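Local coordinates for MmeI (Methylophilus methylotrophus, PDB 5HR4), which is a Type IIL restriction-modification enzyme that binds DNA and probably transfers a methyl group from S-adenosylmethionine to the N6 atom of adenine, at residues 400-405 and 445-450; 483-488 and 511-516; 541-546 and 802-807. All coordinates share one frame; numbering follows the deposited sequence.

Interaction 1 of 3, residues 400-405 and 445-450; sequences HLIQIN and FARIPL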
loop_
_atom_site.group_PDB
_atom_site.type_symbol
_atom_site.label_atom_id
_atom_site.label_comp_id
_atom_site.label_asym_id
_atom_site.label_seq_id
_atom_site.Cartn_x
_atom_site.Cartn_y
_atom_site.Cartn_z
ATOM N N HIS A 400 20.641 36.535 5.995
ATOM C CA HIS A 400 19.899 37.131 7.098
ATOM C C HIS A 400 18.398 37.154 6.863
ATOM O O HIS A 400 17.646 37.411 7.806
ATOM C CB HIS A 400 20.413 38.547 7.379
ATOM C CG HIS A 400 21.874 38.592 7.716
ATOM N ND1 HIS A 400 22.530 37.537 8.319
ATOM C CD2 HIS A 400 22.812 39.546 7.509
ATOM C CE1 HIS A 400 23.805 37.845 8.475
ATOM N NE2 HIS A 400 24.003 39.057 7.990
ATOM N N LEU A 401 17.941 36.867 5.646
ATOM C CA LEU A 401 16.511 36.792 5.384
ATOM C C LEU A 401 15.980 35.369 5.530
ATOM O O LEU A 401 14.959 35.160 6.189
ATOM C CB LEU A 401 16.204 37.353 3.991
ATOM N N ILE A 402 16.678 34.382 4.953
ATOM C CA ILE A 402 16.202 32.996 4.957
ATOM C C ILE A 402 15.960 32.494 6.377
ATOM O O ILE A 402 16.568 32.970 7.346
ATOM C CB ILE A 402 17.206 32.082 4.234
ATOM C CG1 ILE A 402 16.528 30.786 3.772
ATOM C CG2 ILE A 402 18.368 31.756 5.148
ATOM C CD1 ILE A 402 17.305 30.025 2.697
ATOM N N GLN A 403 15.067 31.512 6.500
ATOM C CA GLN A 403 14.720 30.948 7.802
ATOM C C GLN A 403 14.521 29.432 7.778
ATOM O O GLN A 403 15.131 28.706 8.580
ATOM C CB GLN A 403 13.463 31.622 8.345
ATOM C CG GLN A 403 13.735 32.946 9.017
ATOM C CD GLN A 403 12.651 33.293 10.008
ATOM O OE1 GLN A 403 12.546 32.675 11.070
ATOM N NE2 GLN A 403 11.824 34.271 9.666
ATOM N N ILE A 404 13.681 28.962 6.849
ATOM C CA ILE A 404 13.282 27.562 6.783
ATOM C C ILE A 404 14.500 26.638 6.716
ATOM O O ILE A 404 15.522 26.961 6.093
ATOM C CB ILE A 404 12.328 27.404 5.587
ATOM C CG1 ILE A 404 11.067 28.209 5.889
ATOM C CG2 ILE A 404 11.939 25.960 5.339
ATOM C CD1 ILE A 404 10.222 28.475 4.693
ATOM N N ASN A 405 14.414 25.495 7.399
ATOM C CA ASN A 405 15.582 24.633 7.539
ATOM C C ASN A 405 15.149 23.239 7.979
ATOM O O ASN A 405 14.027 23.020 8.448
ATOM C CB ASN A 405 16.597 25.223 8.530
ATOM C CG ASN A 405 18.041 24.992 8.100
ATOM O OD1 ASN A 405 18.360 24.023 7.391
ATOM N ND2 ASN A 405 18.920 25.882 8.524
ATOM N N PHE A 445 24.910 31.495 -1.631
ATOM C CA PHE A 445 24.469 31.233 -0.272
ATOM C C PHE A 445 24.369 29.730 -0.069
ATOM O O PHE A 445 23.563 29.075 -0.740
ATOM C CB PHE A 445 23.132 31.905 -0.011
ATOM C CG PHE A 445 22.452 31.423 1.220
ATOM C CD1 PHE A 445 22.743 31.991 2.454
ATOM C CD2 PHE A 445 21.508 30.405 1.156
ATOM C CE1 PHE A 445 22.104 31.547 3.598
ATOM C CE2 PHE A 445 20.862 29.961 2.297
ATOM C CZ PHE A 445 21.160 30.533 3.518
ATOM N N ALA A 446 25.178 29.195 0.854
ATOM C CA ALA A 446 25.171 27.776 1.186
ATOM C C ALA A 446 25.173 27.599 2.699
ATOM O O ALA A 446 25.675 28.441 3.448
ATOM C CB ALA A 446 26.366 27.035 0.580
ATOM N N ARG A 447 24.602 26.482 3.141
ATOM C CA ARG A 447 24.609 26.132 4.549
ATOM C C ARG A 447 25.639 25.040 4.817
ATOM O O ARG A 447 25.296 23.926 5.245
ATOM C CB ARG A 447 23.208 25.720 5.003
ATOM C CG ARG A 447 22.270 26.880 5.131
ATOM C CD ARG A 447 20.844 26.404 5.163
ATOM N NE ARG A 447 19.977 27.359 5.853
ATOM C CZ ARG A 447 18.652 27.388 5.737
ATOM N NH1 ARG A 447 18.028 26.520 4.940
ATOM N NH2 ARG A 447 17.944 28.285 6.414
ATOM N N ILE A 448 26.904 25.379 4.581
ATOM C CA ILE A 448 28.045 24.532 4.906
ATOM C C ILE A 448 28.976 25.319 5.817
ATOM O O ILE A 448 29.329 26.452 5.489
ATOM C CB ILE A 448 28.808 24.068 3.654
ATOM C CG1 ILE A 448 27.840 23.394 2.668
ATOM C CG2 ILE A 448 29.951 23.129 4.045
ATOM C CD1 ILE A 448 27.200 22.159 3.207
ATOM N N PRO A 449 29.438 24.754 6.944
ATOM C CA PRO A 449 29.195 23.399 7.421
ATOM C C PRO A 449 27.767 23.159 7.917
ATOM O O PRO A 449 26.983 24.090 8.144
ATOM C CB PRO A 449 30.203 23.271 8.577
ATOM C CG PRO A 449 30.320 24.612 9.076
ATOM C CD PRO A 449 30.344 25.468 7.853
ATOM N N LEU A 450 27.465 21.881 8.117
ATOM C CA LEU A 450 26.125 21.435 8.466
ATOM C C LEU A 450 25.842 21.783 9.922
ATOM O O LEU A 450 26.252 21.067 10.836
ATOM C CB LEU A 450 26.013 19.937 8.201
ATOM C CG LEU A 450 26.250 19.580 6.725
ATOM C CD1 LEU A 450 26.387 18.079 6.501
ATOM C CD2 LEU A 450 25.121 20.160 5.849
#
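Arg447 grips the backbone carbonyl of Ile404 in a partly buried contact between the loop that leaves helix 398-401 and the loop after helix 416-440, in the methyltransferase domain. Both guanidinium ends, NH1 and NH2, bond to Ile404 O, each nitrogen 2.8 Å from it. The grip is forked, each N-H bent to 135° at the hydrogen. NH1 lies in the carbonyl plane, whereas NH2 sits above it. The arginine chain, extended from CG to NE, bridges backbones that stay well apart.

The guanidinium is sandwiched. Over one face lies CD1 of Ile402, offset toward the rim. Over the centre of the opposite face lies ND2 of Asn405, 3.2 Å from Arg447 CZ, with the amide stacked at 15° to the guanidinium plane. The pair meets through flat faces and not by a hydrogen bond, as ND2 and the arginine nitrogens are all donors. With CG1 anti to the backbone N (chi1 -159°), Ile402 presents its other branch, CG2, to Phe445 CZ at 3.5 Å, while CD1 touches CE2 of the same ring.

NH1 also forms a salt bridge with Asp430 on helix 416-440, which probably offsets the nearby charge of Arg378. Segment 400-405 precedes strand 409-413, and the loop holding Arg447 precedes the parallel neighbour, strand 455-458. The contact thus ties together the approaches to two strands joined by helix 416-440, a beta-alpha-beta crossover of the Rossmann-like methyltransferase fold.

Interaction 2 of 3, residues 483-488 and 511-516; sequences PFVGKS and LDLVAA. With SFG (sinefungin), chain H; nucleotides of chain B; nucleotides of chain C.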
loop_
_atom_site.group_PDB
_atom_site.type_symbol
_atom_site.label_atom_id
_atom_site.label_comp_id
_atom_site.label_asym_id
_atom_site.label_seq_id
_atom_site.Cartn_x
_atom_site.Cartn_y
_atom_site.Cartn_z
ATOM N N PRO A 483 3.819 0.880 6.216
ATOM C CA PRO A 483 3.852 -0.408 5.512
ATOM C C PRO A 483 2.522 -1.142 5.533
ATOM O O PRO A 483 1.779 -1.093 6.520
ATOM C CB PRO A 483 4.914 -1.193 6.284
ATOM C CG PRO A 483 4.855 -0.626 7.638
ATOM C CD PRO A 483 4.674 0.845 7.410
ATOM N N PHE A 484 2.255 -1.855 4.426
ATOM C CA PHE A 484 1.049 -2.653 4.238
ATOM C C PHE A 484 1.405 -4.110 4.468
ATOM O O PHE A 484 2.257 -4.662 3.764
ATOM C CB PHE A 484 0.477 -2.533 2.823
ATOM C CG PHE A 484 0.327 -1.143 2.317
ATOM C CD1 PHE A 484 0.397 -0.042 3.154
ATOM C CD2 PHE A 484 0.086 -0.935 0.970
ATOM C CE1 PHE A 484 0.247 1.241 2.635
ATOM C CE2 PHE A 484 -0.072 0.335 0.462
ATOM C CZ PHE A 484 0.007 1.421 1.298
ATOM N N VAL A 485 0.751 -4.747 5.421
ATOM C CA VAL A 485 1.004 -6.169 5.610
ATOM C C VAL A 485 -0.308 -6.823 6.007
ATOM O O VAL A 485 -0.955 -6.416 6.980
ATOM C CB VAL A 485 2.110 -6.439 6.651
ATOM C CG1 VAL A 485 2.307 -7.938 6.778
ATOM C CG2 VAL A 485 3.453 -5.757 6.283
ATOM N N GLY A 486 -0.725 -7.820 5.244
ATOM C CA GLY A 486 -2.002 -8.448 5.501
ATOM C C GLY A 486 -2.010 -9.199 6.813
ATOM O O GLY A 486 -0.972 -9.525 7.376
ATOM N N LYS A 487 -3.218 -9.478 7.301
ATOM C CA LYS A 487 -3.373 -10.093 8.615
ATOM C C LYS A 487 -2.691 -11.451 8.700
ATOM O O LYS A 487 -2.276 -11.867 9.786
ATOM C CB LYS A 487 -4.852 -10.249 8.915
ATOM C CG LYS A 487 -5.557 -11.139 7.888
ATOM C CD LYS A 487 -6.827 -11.656 8.498
ATOM C CE LYS A 487 -7.701 -12.313 7.469
ATOM N NZ LYS A 487 -9.032 -12.567 8.060
ATOM N N SER A 488 -2.596 -12.167 7.582
ATOM C CA SER A 488 -2.048 -13.514 7.538
ATOM C C SER A 488 -0.678 -13.546 6.883
ATOM O O SER A 488 -0.222 -14.615 6.462
ATOM C CB SER A 488 -2.990 -14.461 6.794
ATOM O OG SER A 488 -4.309 -14.407 7.313
ATOM N N LEU A 511 -6.505 -7.103 11.225
ATOM C CA LEU A 511 -6.235 -5.845 10.551
ATOM C C LEU A 511 -4.934 -5.926 9.769
ATOM O O LEU A 511 -4.036 -6.701 10.094
ATOM C CB LEU A 511 -6.163 -4.690 11.556
ATOM C CG LEU A 511 -7.538 -4.273 12.072
ATOM C CD1 LEU A 511 -7.436 -3.307 13.231
ATOM C CD2 LEU A 511 -8.298 -3.673 10.920
ATOM N N ASP A 512 -4.845 -5.119 8.721
ATOM C CA ASP A 512 -3.557 -4.915 8.082
ATOM C C ASP A 512 -2.633 -4.230 9.079
ATOM O O ASP A 512 -3.081 -3.506 9.976
ATOM C CB ASP A 512 -3.708 -4.070 6.805
ATOM C CG ASP A 512 -2.515 -4.221 5.840
ATOM O OD1 ASP A 512 -1.424 -3.682 6.152
ATOM O OD2 ASP A 512 -2.667 -4.865 4.763
ATOM N N LEU A 513 -1.330 -4.491 8.947
ATOM C CA LEU A 513 -0.373 -3.806 9.805
ATOM C C LEU A 513 -0.529 -2.291 9.712
ATOM O O LEU A 513 -0.351 -1.584 10.714
ATOM C CB LEU A 513 1.057 -4.218 9.451
ATOM C CG LEU A 513 2.119 -3.667 10.416
ATOM C CD1 LEU A 513 1.718 -3.911 11.864
ATOM C CD2 LEU A 513 3.474 -4.249 10.122
ATOM N N VAL A 514 -0.859 -1.766 8.522
ATOM C CA VAL A 514 -0.901 -0.311 8.359
ATOM C C VAL A 514 -1.934 0.310 9.290
ATOM O O VAL A 514 -1.773 1.460 9.730
ATOM C CB VAL A 514 -1.167 0.084 6.888
ATOM C CG1 VAL A 514 -2.536 -0.363 6.431
ATOM C CG2 VAL A 514 -1.010 1.599 6.700
ATOM N N ALA A 515 -2.991 -0.437 9.631
ATOM C CA ALA A 515 -4.008 0.104 10.525
ATOM C C ALA A 515 -3.400 0.586 11.832
ATOM O O ALA A 515 -3.822 1.610 12.364
ATOM C CB ALA A 515 -5.089 -0.936 10.787
ATOM N N ALA A 516 -2.359 -0.098 12.320
ATOM C CA ALA A 516 -1.717 0.260 13.588
ATOM C C ALA A 516 -1.337 1.742 13.695
ATOM O O ALA A 516 -1.422 2.327 14.779
ATOM C CB ALA A 516 -0.480 -0.603 13.790
HETATM N N SFG H . 7.527 6.851 2.425
HETATM C CA SFG H . 8.837 6.246 2.306
HETATM C C SFG H . 9.451 6.760 1.018
HETATM O O SFG H . 8.785 7.546 0.308
HETATM O OXT SFG H . 10.604 6.420 0.660
HETATM C CB SFG H . 8.714 4.727 2.260
HETATM C CG SFG H . 7.941 4.280 3.491
HETATM C CD SFG H . 7.611 2.821 3.270
HETATM N NE SFG H . 6.436 2.781 2.422
HETATM C "C5'" SFG H . 7.368 2.083 4.596
HETATM C "C4'" SFG H . 8.544 2.200 5.625
HETATM O "O4'" SFG H . 8.107 1.864 6.805
HETATM C "C3'" SFG H . 9.701 1.219 5.370
HETATM O "O3'" SFG H . 10.789 1.952 5.030
HETATM C "C2'" SFG H . 9.909 0.436 6.700
HETATM O "O2'" SFG H . 11.353 0.293 7.038
HETATM C "C1'" SFG H . 9.339 1.183 7.590
HETATM N N9 SFG H . 8.727 0.447 8.652
HETATM C C8 SFG H . 8.076 -0.711 8.588
HETATM N N7 SFG H . 7.625 -1.008 9.809
HETATM C C5 SFG H . 7.995 -0.022 10.625
HETATM C C6 SFG H . 7.796 0.155 11.973
HETATM N N6 SFG H . 7.119 -0.637 12.971
HETATM N N1 SFG H . 8.262 1.230 12.595
HETATM C C2 SFG H . 8.941 2.161 11.881
HETATM N N3 SFG H . 9.142 1.984 10.549
HETATM C C4 SFG H . 8.666 0.887 9.917
ATOM P P DA B 7 0.390 -8.502 1.072
ATOM O OP1 DA B 7 1.732 -9.150 1.087
ATOM O OP2 DA B 7 -0.187 -7.998 2.342
ATOM O "O5'" DA B 7 0.404 -7.375 -0.043
ATOM C "C5'" DA B 7 0.633 -6.059 0.256
ATOM C "C4'" DA B 7 1.224 -5.435 -0.969
ATOM O "O4'" DA B 7 1.480 -4.051 -0.745
ATOM C "C3'" DA B 7 2.534 -6.055 -1.425
ATOM O "O3'" DA B 7 2.478 -6.168 -2.823
ATOM C "C2'" DA B 7 3.584 -5.038 -0.970
ATOM C "C1'" DA B 7 2.815 -3.733 -1.064
ATOM N N9 DA B 7 3.194 -2.712 -0.095
ATOM C C8 DA B 7 3.473 -2.902 1.218
ATOM N N7 DA B 7 3.698 -1.800 1.868
ATOM C C5 DA B 7 3.527 -0.805 0.918
ATOM C C6 DA B 7 3.615 0.611 0.979
ATOM N N6 DA B 7 3.929 1.285 2.088
ATOM N N1 DA B 7 3.382 1.303 -0.152
ATOM C C2 DA B 7 3.076 0.630 -1.259
ATOM N N3 DA B 7 2.954 -0.691 -1.432
ATOM C C4 DA B 7 3.198 -1.353 -0.291
ATOM P P DG C 10 -1.309 -23.961 4.851
ATOM O OP1 DG C 10 -0.282 -25.004 4.607
ATOM O OP2 DG C 10 -2.542 -24.408 5.536
ATOM O "O5'" DG C 10 -0.736 -22.696 5.650
ATOM C "C5'" DG C 10 -0.090 -21.623 4.935
ATOM C "C4'" DG C 10 -0.257 -20.274 5.642
ATOM O "O4'" DG C 10 -1.522 -19.678 5.269
ATOM C "C3'" DG C 10 -0.263 -20.309 7.170
ATOM O "O3'" DG C 10 0.212 -19.085 7.644
ATOM C "C2'" DG C 10 -1.744 -20.466 7.482
ATOM C "C1'" DG C 10 -2.357 -19.572 6.415
ATOM N N9 DG C 10 -3.713 -19.947 6.035
ATOM C C8 DG C 10 -4.180 -21.204 5.770
ATOM N N7 DG C 10 -5.444 -21.233 5.436
ATOM C C5 DG C 10 -5.837 -19.902 5.485
ATOM C C6 DG C 10 -7.099 -19.312 5.211
ATOM O O6 DG C 10 -8.159 -19.887 4.873
ATOM N N1 DG C 10 -7.062 -17.907 5.376
ATOM C C2 DG C 10 -5.939 -17.193 5.752
ATOM N N2 DG C 10 -6.082 -15.881 5.873
ATOM N N3 DG C 10 -4.760 -17.739 6.002
ATOM C C4 DG C 10 -4.782 -19.096 5.854
#
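Asp512 turns its carboxylate onto the backbone of Val485, where the two segments run antiparallel. CB lies 3.6 Å from Val485 O; CG, anti to the backbone N (chi1 -160°), is swung over the same residue's backbone. At the tip, OD1 accepts from Val485 N, met on the syn side and 28° out of the carboxylate plane. Its anti lone pair takes Val514 N at 3.1 Å in a nearly straight bond, closing an Asx turn. OD2 lies beside the carbonyl of Val485. That carbonyl receives Leu513 N at 2.8 Å, so the Val485 peptide groups are held by one carboxylate bond and one backbone bond. Val485 CB packs on Leu513 CB, and Val514 CB rests near Pro483 O.

The loop thus held faces substrate and cofactor analogue. The adenine of DA7 of chain B lies over the centre of the Phe484 ring, its C6 3.6 Å above the plane, and Gly486 N bonds to OP2 of its phosphate. Pro483 CG touches sinefungin C8 at 3.4 Å. A serine in place of Phe484 has no ring to lie against this adenine, and the base would probably be set free to shift or turn.

Phe484 ends the Asn-Pro-Pro-Phe signature of adenine-N6 methyltransferases, begun by Asn481. A carboxylate bonded to backbone N-H groups probably helps fix this loop's shape, so that an apolar ring and proline meet base and analogue.

Interaction 3 of 3, residues 541-546 and 802-807; sequences ITQGEQ and GGRLES. With nucleotides of chain B.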
loop_
_atom_site.group_PDB
_atom_site.type_symbol
_atom_site.label_atom_id
_atom_site.label_comp_id
_atom_site.label_asym_id
_atom_site.label_seq_id
_atom_site.Cartn_x
_atom_site.Cartn_y
_atom_site.Cartn_z
ATOM N N ILE A 541 -8.200 -1.387 4.144
ATOM C CA ILE A 541 -8.694 -0.859 5.417
ATOM C C ILE A 541 -9.939 -0.009 5.259
ATOM O O ILE A 541 -10.423 0.544 6.254
ATOM C CB ILE A 541 -7.664 0.006 6.170
ATOM C CG1 ILE A 541 -7.418 1.333 5.435
ATOM C CG2 ILE A 541 -6.334 -0.759 6.403
ATOM C CD1 ILE A 541 -6.428 2.266 6.190
ATOM N N THR A 542 -10.477 0.115 4.047
ATOM C CA THR A 542 -11.749 0.794 3.829
ATOM C C THR A 542 -12.782 -0.159 3.251
ATOM O O THR A 542 -13.810 0.288 2.723
ATOM C CB THR A 542 -11.600 2.021 2.908
ATOM O OG1 THR A 542 -11.076 1.623 1.632
ATOM C CG2 THR A 542 -10.673 3.076 3.525
ATOM N N GLN A 543 -12.531 -1.464 3.342
ATOM C CA GLN A 543 -13.348 -2.470 2.682
ATOM C C GLN A 543 -13.494 -3.680 3.596
ATOM O O GLN A 543 -12.652 -3.937 4.461
ATOM C CB GLN A 543 -12.730 -2.893 1.335
ATOM C CG GLN A 543 -12.414 -1.730 0.371
ATOM C CD GLN A 543 -11.472 -2.126 -0.765
ATOM O OE1 GLN A 543 -11.026 -3.258 -0.837
ATOM N NE2 GLN A 543 -11.158 -1.186 -1.646
ATOM N N GLY A 544 -14.593 -4.403 3.399
ATOM C CA GLY A 544 -14.801 -5.709 3.993
ATOM C C GLY A 544 -14.544 -5.768 5.483
ATOM O O GLY A 544 -14.863 -4.836 6.233
ATOM N N GLU A 545 -13.916 -6.880 5.911
ATOM C CA GLU A 545 -13.841 -7.277 7.320
ATOM C C GLU A 545 -13.090 -6.283 8.194
ATOM O O GLU A 545 -13.215 -6.346 9.421
ATOM C CB GLU A 545 -13.176 -8.653 7.452
ATOM C CG GLU A 545 -11.651 -8.635 7.599
ATOM C CD GLU A 545 -11.029 -10.047 7.622
ATOM O OE1 GLU A 545 -11.712 -11.015 8.043
ATOM O OE2 GLU A 545 -9.850 -10.191 7.214
ATOM N N GLN A 546 -12.322 -5.377 7.604
ATOM C CA GLN A 546 -11.511 -4.465 8.394
ATOM C C GLN A 546 -12.254 -3.202 8.809
ATOM O O GLN A 546 -11.882 -2.593 9.825
ATOM C CB GLN A 546 -10.243 -4.087 7.620
ATOM C CG GLN A 546 -9.613 -5.243 6.845
ATOM C CD GLN A 546 -8.111 -5.107 6.710
ATOM O OE1 GLN A 546 -7.438 -4.567 7.587
ATOM N NE2 GLN A 546 -7.573 -5.613 5.610
ATOM N N GLY A 802 -18.790 -5.468 0.668
ATOM C CA GLY A 802 -17.837 -6.547 0.493
ATOM C C GLY A 802 -16.419 -6.031 0.573
ATOM O O GLY A 802 -16.153 -4.862 0.847
ATOM N N GLY A 803 -15.474 -6.937 0.360
ATOM C CA GLY A 803 -14.075 -6.596 0.291
ATOM C C GLY A 803 -13.593 -6.697 -1.140
ATOM O O GLY A 803 -14.381 -6.915 -2.064
ATOM N N ARG A 804 -12.281 -6.540 -1.320
ATOM C CA ARG A 804 -11.721 -6.606 -2.659
ATOM C C ARG A 804 -10.331 -7.195 -2.575
ATOM O O ARG A 804 -9.677 -7.160 -1.528
ATOM C CB ARG A 804 -11.654 -5.225 -3.343
ATOM C CG ARG A 804 -12.932 -4.409 -3.403
ATOM C CD ARG A 804 -13.803 -4.817 -4.562
ATOM N NE ARG A 804 -15.056 -4.073 -4.601
ATOM C CZ ARG A 804 -15.389 -3.215 -5.564
ATOM N NH1 ARG A 804 -14.567 -2.985 -6.588
ATOM N NH2 ARG A 804 -16.557 -2.592 -5.505
ATOM N N LEU A 805 -9.916 -7.760 -3.709
ATOM C CA LEU A 805 -8.540 -8.155 -4.003
ATOM C C LEU A 805 -7.982 -7.158 -5.011
ATOM O O LEU A 805 -8.350 -7.204 -6.190
ATOM C CB LEU A 805 -8.489 -9.572 -4.567
ATOM C CG LEU A 805 -7.158 -10.335 -4.546
ATOM C CD1 LEU A 805 -7.360 -11.707 -5.185
ATOM C CD2 LEU A 805 -6.029 -9.602 -5.243
ATOM N N GLU A 806 -7.037 -6.314 -4.571
ATOM C CA GLU A 806 -6.776 -5.041 -5.238
ATOM C C GLU A 806 -8.138 -4.392 -5.421
ATOM O O GLU A 806 -8.636 -3.716 -4.518
ATOM C CB GLU A 806 -6.041 -5.196 -6.584
ATOM C CG GLU A 806 -4.501 -5.217 -6.502
ATOM C CD GLU A 806 -3.774 -5.095 -7.869
ATOM O OE1 GLU A 806 -4.337 -5.506 -8.921
ATOM O OE2 GLU A 806 -2.615 -4.594 -7.875
ATOM N N SER A 807 -8.790 -4.657 -6.549
ATOM C CA SER A 807 -10.088 -4.075 -6.831
ATOM C C SER A 807 -11.124 -5.071 -7.334
ATOM O O SER A 807 -12.293 -4.689 -7.459
ATOM C CB SER A 807 -9.942 -2.925 -7.845
ATOM O OG SER A 807 -9.560 -1.702 -7.200
ATOM P P DC B 8 3.318 -7.267 -3.645
ATOM O OP1 DC B 8 4.473 -7.809 -2.913
ATOM O OP2 DC B 8 3.585 -6.558 -4.916
ATOM O "O5'" DC B 8 2.259 -8.425 -3.942
ATOM C "C5'" DC B 8 1.290 -8.797 -2.968
ATOM C "C4'" DC B 8 0.798 -10.205 -3.240
ATOM O "O4'" DC B 8 -0.528 -10.170 -3.853
ATOM C "C3'" DC B 8 1.676 -11.016 -4.186
ATOM O "O3'" DC B 8 1.677 -12.377 -3.763
ATOM C "C2'" DC B 8 0.963 -10.838 -5.529
ATOM C "C1'" DC B 8 -0.503 -10.847 -5.092
ATOM N N1 DC B 8 -1.436 -10.122 -6.032
ATOM C C2 DC B 8 -2.453 -10.820 -6.706
ATOM O O2 DC B 8 -2.575 -12.026 -6.531
ATOM N N3 DC B 8 -3.278 -10.146 -7.532
ATOM C C4 DC B 8 -3.127 -8.831 -7.699
ATOM N N4 DC B 8 -3.968 -8.207 -8.519
ATOM C C5 DC B 8 -2.104 -8.097 -7.021
ATOM C C6 DC B 8 -1.291 -8.775 -6.206
ATOM P P DC B 5 -11.968 -9.325 3.210
ATOM O OP1 DC B 5 -12.145 -7.986 3.828
ATOM O OP2 DC B 5 -12.579 -9.697 1.923
ATOM O "O5'" DC B 5 -10.410 -9.538 2.987
ATOM C "C5'" DC B 5 -9.521 -9.406 4.053
ATOM C "C4'" DC B 5 -8.263 -10.166 3.727
ATOM O "O4'" DC B 5 -8.571 -11.553 3.564
ATOM C "C3'" DC B 5 -7.648 -9.803 2.396
ATOM O "O3'" DC B 5 -6.860 -8.659 2.550
ATOM C "C2'" DC B 5 -6.803 -11.043 2.065
ATOM C "C1'" DC B 5 -7.487 -12.147 2.885
ATOM N N1 DC B 5 -8.009 -13.254 2.097
ATOM C C2 DC B 5 -7.439 -14.519 2.249
ATOM O O2 DC B 5 -6.484 -14.647 3.014
ATOM N N3 DC B 5 -7.936 -15.559 1.540
ATOM C C4 DC B 5 -8.973 -15.356 0.714
ATOM N N4 DC B 5 -9.450 -16.405 0.027
ATOM C C5 DC B 5 -9.567 -14.066 0.559
ATOM C C6 DC B 5 -9.062 -13.059 1.271
ATOM P P DC B 4 -15.368 -15.003 7.026
ATOM O OP1 DC B 4 -15.815 -14.910 8.437
ATOM O OP2 DC B 4 -16.358 -15.060 5.924
ATOM O "O5'" DC B 4 -14.440 -13.759 6.773
ATOM C "C5'" DC B 4 -14.452 -13.100 5.512
ATOM C "C4'" DC B 4 -13.110 -12.454 5.316
ATOM O "O4'" DC B 4 -12.093 -13.477 5.402
ATOM C "C3'" DC B 4 -12.895 -11.702 4.015
ATOM O "O3'" DC B 4 -12.337 -10.416 4.333
ATOM C "C2'" DC B 4 -11.918 -12.601 3.227
ATOM C "C1'" DC B 4 -11.215 -13.405 4.310
ATOM N N1 DC B 4 -10.873 -14.830 3.922
ATOM C C2 DC B 4 -9.770 -15.454 4.520
ATOM O O2 DC B 4 -9.086 -14.817 5.328
ATOM N N3 DC B 4 -9.478 -16.743 4.195
ATOM C C4 DC B 4 -10.242 -17.398 3.327
ATOM N N4 DC B 4 -9.901 -18.650 3.029
ATOM C C5 DC B 4 -11.374 -16.784 2.702
ATOM C C6 DC B 4 -11.658 -15.514 3.034
#
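Gly544 and Gly803 bring their backbones together with CA atoms 3.9 Å apart, and Gly544 N gives a weak bond to Gly802 O at 3.0 Å. Gly544 has a positive phi of 50°. Because a CB on it would collide with OP1 of DC5 of chain B, and one on Gly803 with OP2, the missing side chains let the phosphate sit against both backbones. Glu545 N donates to that OP1 at 2.9 Å, at the start of helix 544-556, where the positive N-terminal end of the helix would probably add to the attraction for the phosphate.

Gln543 provides the side-chain part of the contact. CB lies near Gly802 O and Gly803 CA; beyond CG the chain runs extended to set OE1 3.2 Å from Arg804 CB, with Arg804 CG also close. The glutamine crosses the aliphatic base of the arginine at about a right angle, and this is packing against CH2 groups. The arginine bends at chi2 (-83°), carrying NH1 back to Ser807 O within its own segment at 3.0 Å; NH2 bonds to Arg799 O.

Farther along, Glu806 OE1 accepts from N4 of the cytosine DC8 of chain B at 2.8 Å and also pairs with Arg808. Leu805 CD2 lies 3.6 Å from N3 of the same base. These contacts are consistent with base reading by the target recognition domain.

The contact joins the two domains. On the methyltransferase side, Gln543, just ahead of helix 544-556, rests on Thr567 of strand 560-569. On the recognition side, strand 803-805 directly follows helix 792-801 and lies at the edge of a small antiparallel sheet beside strand 808-810.

In the fold
Interaction 1 is peripheral, its centre about 36 Å from that of the chain and about 40 Å from the centre of interaction 2. It is partly buried, far from the DNA, and relies on one arginine. Interaction 2 is buried near the middle of the molecule and relies on backbone bonds and a carboxylate. Interaction 3, partly buried, bridges two domains by glycine backbones and a weak bond, with DNA on one side. Interactions 2 and 3 touch: Lys487 NZ forms a salt bridge with Glu545 OE2, Asp512 N probably bonds to Gln546 OE1, and Val514 packs on Ile541. The loops around the adenine are thus coupled to the start of helix 544-556.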